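Long-range contact in CELL WALL surface anchor family protein (Streptococcus pneumoniae, PDB 2X9Z), which probably serves as the repeating backbone subunit of the pneumococcal pilus, a surface fibre linked to cell adhesion: residues G11-P15 and E37-K41. The protein carries 1 engineered substitution. Numbering follows the deposited sequence.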
ATOM      1  N   GLY A  11      14.897  -3.306  11.517  1.00 15.22           N
ATOM      2  CA  GLY A  11      15.780  -4.434  11.756  1.00 15.95           C
ATOM      3  C   GLY A  11      15.161  -5.806  11.552  1.00 16.81           C
ATOM      4  O   GLY A  11      15.845  -6.821  11.695  1.00 20.07           O
ATOM      5  N   LYS A  12      13.876  -5.850  11.217  1.00 16.26           N
ATOM      6  CA  LYS A  12      13.154  -7.119  11.194  1.00 15.99           C
ATOM      7  C   LYS A  12      12.622  -7.536   9.825  1.00 16.29           C
ATOM      8  O   LYS A  12      12.173  -8.670   9.662  1.00 17.17           O
ATOM      9  CB  LYS A  12      12.008  -7.087  12.208  1.00 17.92           C
ATOM     10  CG  LYS A  12      12.459  -6.920  13.655  1.00 24.44           C
ATOM     11  CD  LYS A  12      11.267  -6.976  14.608  1.00 31.68           C
ATOM     12  CE  LYS A  12      11.693  -7.215  16.055  1.00 38.77           C
ATOM     13  NZ  LYS A  12      12.388  -6.046  16.654  1.00 42.28           N
ATOM     14  N   ALA A  13      12.673  -6.641   8.840  1.00 14.32           N
ATOM     15  CA  ALA A  13      12.163  -6.980   7.513  1.00 14.09           C
ATOM     16  C   ALA A  13      13.111  -7.925   6.782  1.00 16.26           C
ATOM     17  O   ALA A  13      14.327  -7.758   6.826  1.00 17.73           O
ATOM     18  CB  ALA A  13      11.920  -5.728   6.692  1.00 15.29           C
ATOM     19  N   ASN A  14      12.539  -8.913   6.105  1.00 15.62           N
ATOM     20  CA  ASN A  14      13.318  -9.950   5.446  1.00 17.66           C
ATOM     21  C   ASN A  14      12.450 -10.648   4.402  1.00 16.76           C
ATOM     22  O   ASN A  14      11.657 -11.522   4.741  1.00 18.67           O
ATOM     23  CB  ASN A  14      13.819 -10.948   6.494  1.00 20.60           C
ATOM     24  CG  ASN A  14      14.785 -11.969   5.925  1.00 24.92           C
ATOM     25  OD1 ASN A  14      14.710 -12.332   4.751  1.00 26.48           O
ATOM     26  ND2 ASN A  14      15.691 -12.456   6.770  1.00 27.62           N
ATOM     27  N   PRO A  15      12.594 -10.257   3.124  1.00 17.30           N
ATOM     28  CA  PRO A  15      11.720 -10.808   2.079  1.00 20.59           C
ATOM     29  C   PRO A  15      11.871 -12.311   1.898  1.00 26.21           C
ATOM     30  O   PRO A  15      10.904 -12.965   1.516  1.00 30.61           O
ATOM     31  CB  PRO A  15      12.193 -10.096   0.813  1.00 19.68           C
ATOM     32  CG  PRO A  15      12.810  -8.838   1.293  1.00 20.13           C
ATOM     33  CD  PRO A  15      13.449  -9.170   2.611  1.00 18.77           C
ATOM     34  N   GLU A  37      10.505  -0.346   8.349  1.00 10.84           N
ATOM     35  CA  GLU A  37      11.305  -0.521   7.150  1.00 11.91           C
ATOM     36  C   GLU A  37      10.584  -1.401   6.134  1.00 11.81           C
ATOM     37  O   GLU A  37       9.845  -2.332   6.492  1.00 14.38           O
ATOM     38  CB  GLU A  37      12.678  -1.098   7.489  1.00 14.95           C
ATOM     39  CG  GLU A  37      12.636  -2.499   8.044  1.00 15.68           C
ATOM     40  CD  GLU A  37      14.001  -2.991   8.478  1.00 18.44           C
ATOM     41  OE1 GLU A  37      14.232  -4.212   8.428  1.00 19.43           O
ATOM     42  OE2 GLU A  37      14.843  -2.157   8.875  1.00 19.63           O
ATOM     43  N   ILE A  38      10.794  -1.080   4.861  1.00 10.67           N
ATOM     44  CA  ILE A  38      10.279  -1.858   3.748  1.00 11.17           C
ATOM     45  C   ILE A  38      11.509  -2.289   2.954  1.00 11.26           C
ATOM     46  O   ILE A  38      12.307  -1.446   2.537  1.00 11.87           O
ATOM     47  CB  ILE A  38       9.379  -0.993   2.836  1.00 11.54           C
ATOM     48  CG1 ILE A  38       8.241  -0.341   3.634  1.00 12.47           C
ATOM     49  CG2 ILE A  38       8.856  -1.812   1.661  1.00 13.27           C
ATOM     50  CD1 ILE A  38       7.583   0.785   2.887  1.00 14.51           C
ATOM     51  N   VAL A  39      11.674  -3.595   2.769  1.00 10.57           N
ATOM     52  CA  VAL A  39      12.826  -4.126   2.056  1.00 10.24           C
ATOM     53  C   VAL A  39      12.344  -4.853   0.803  1.00  9.89           C
ATOM     54  O   VAL A  39      11.454  -5.713   0.886  1.00 11.23           O
ATOM     55  CB  VAL A  39      13.643  -5.093   2.944  1.00 11.50           C
ATOM     56  CG1 VAL A  39      14.733  -5.765   2.137  1.00 12.29           C
ATOM     57  CG2 VAL A  39      14.226  -4.351   4.150  1.00 13.33           C
ATOM     58  N   THR A  40      12.912  -4.490  -0.346  1.00 10.41           N
ATOM     59  CA  THR A  40      12.501  -5.053  -1.629  1.00 10.62           C
ATOM     60  C   THR A  40      13.712  -5.596  -2.369  1.00 10.95           C
ATOM     61  O   THR A  40      14.748  -4.935  -2.450  1.00 13.18           O
ATOM     62  CB  THR A  40      11.806  -3.983  -2.506  1.00 11.10           C
ATOM     63  OG1 THR A  40      10.771  -3.358  -1.740  1.00 11.95           O
ATOM     64  CG2 THR A  40      11.198  -4.613  -3.752  1.00 12.19           C
ATOM     65  N   LYS A  41      13.580  -6.811  -2.889  1.00 11.71           N
ATOM     66  CA  LYS A  41      14.629  -7.432  -3.678  1.00 12.68           C
ATOM     67  C   LYS A  41      14.232  -7.380  -5.144  1.00 11.89           C
ATOM     68  O   LYS A  41      13.202  -7.926  -5.533  1.00 14.43           O
ATOM     69  CB  LYS A  41      14.811  -8.895  -3.269  1.00 14.91           C
ATOM     70  CG  LYS A  41      15.133  -9.109  -1.811  1.00 18.92           C
ATOM     71  CD  LYS A  41      16.557  -8.731  -1.483  1.00 22.42           C
ATOM     72  CE  LYS A  41      16.874  -9.066  -0.030  1.00 24.97           C
ATOM     73  NZ  LYS A  41      18.269  -8.692   0.346  1.00 25.72           N
TER
HETATM   74  O   HOH W   1      15.990  -5.964   8.105  1.00 31.16           O
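The carboxylate of E37 receives two backbone N-H groups from the loop at G11-A13. G11 N reaches E37 OE2 at 2.9 Å, almost straight (176°) yet from well above the carboxylate plane, 63° out of it. A13 N meets E37 OE1 at 2.9 Å on the anti side, much nearer that plane and more bent. With a backbone N-H on each oxygen, rotation of the group is probably restrained. The first torsion of E37 (chi1 66°) swings CG in over its own backbone, and the rest of the chain runs out straight to the loop. K113 adds a weak, long ion pair at E37 OE2. Strand 33-42, within the Cna-B-like pilin family region, pairs antiparallel with edge strand 4-9 in a five-stranded sheet, and residues 11-15, following that edge strand, turn back over the sheet face. E37, V39 and K41 meet this returning chain. A13 CB rests 3.7 Å from V39 CG2. The other branch, V39 CG1, carries the P15 ring, which crosses the valine at about a right angle with CD 3.7 Å from CG1. Farther along, P15 CG packs 3.9 Å from K41 CG, and K41 NZ is hydrogen-bonded to T111 OG1.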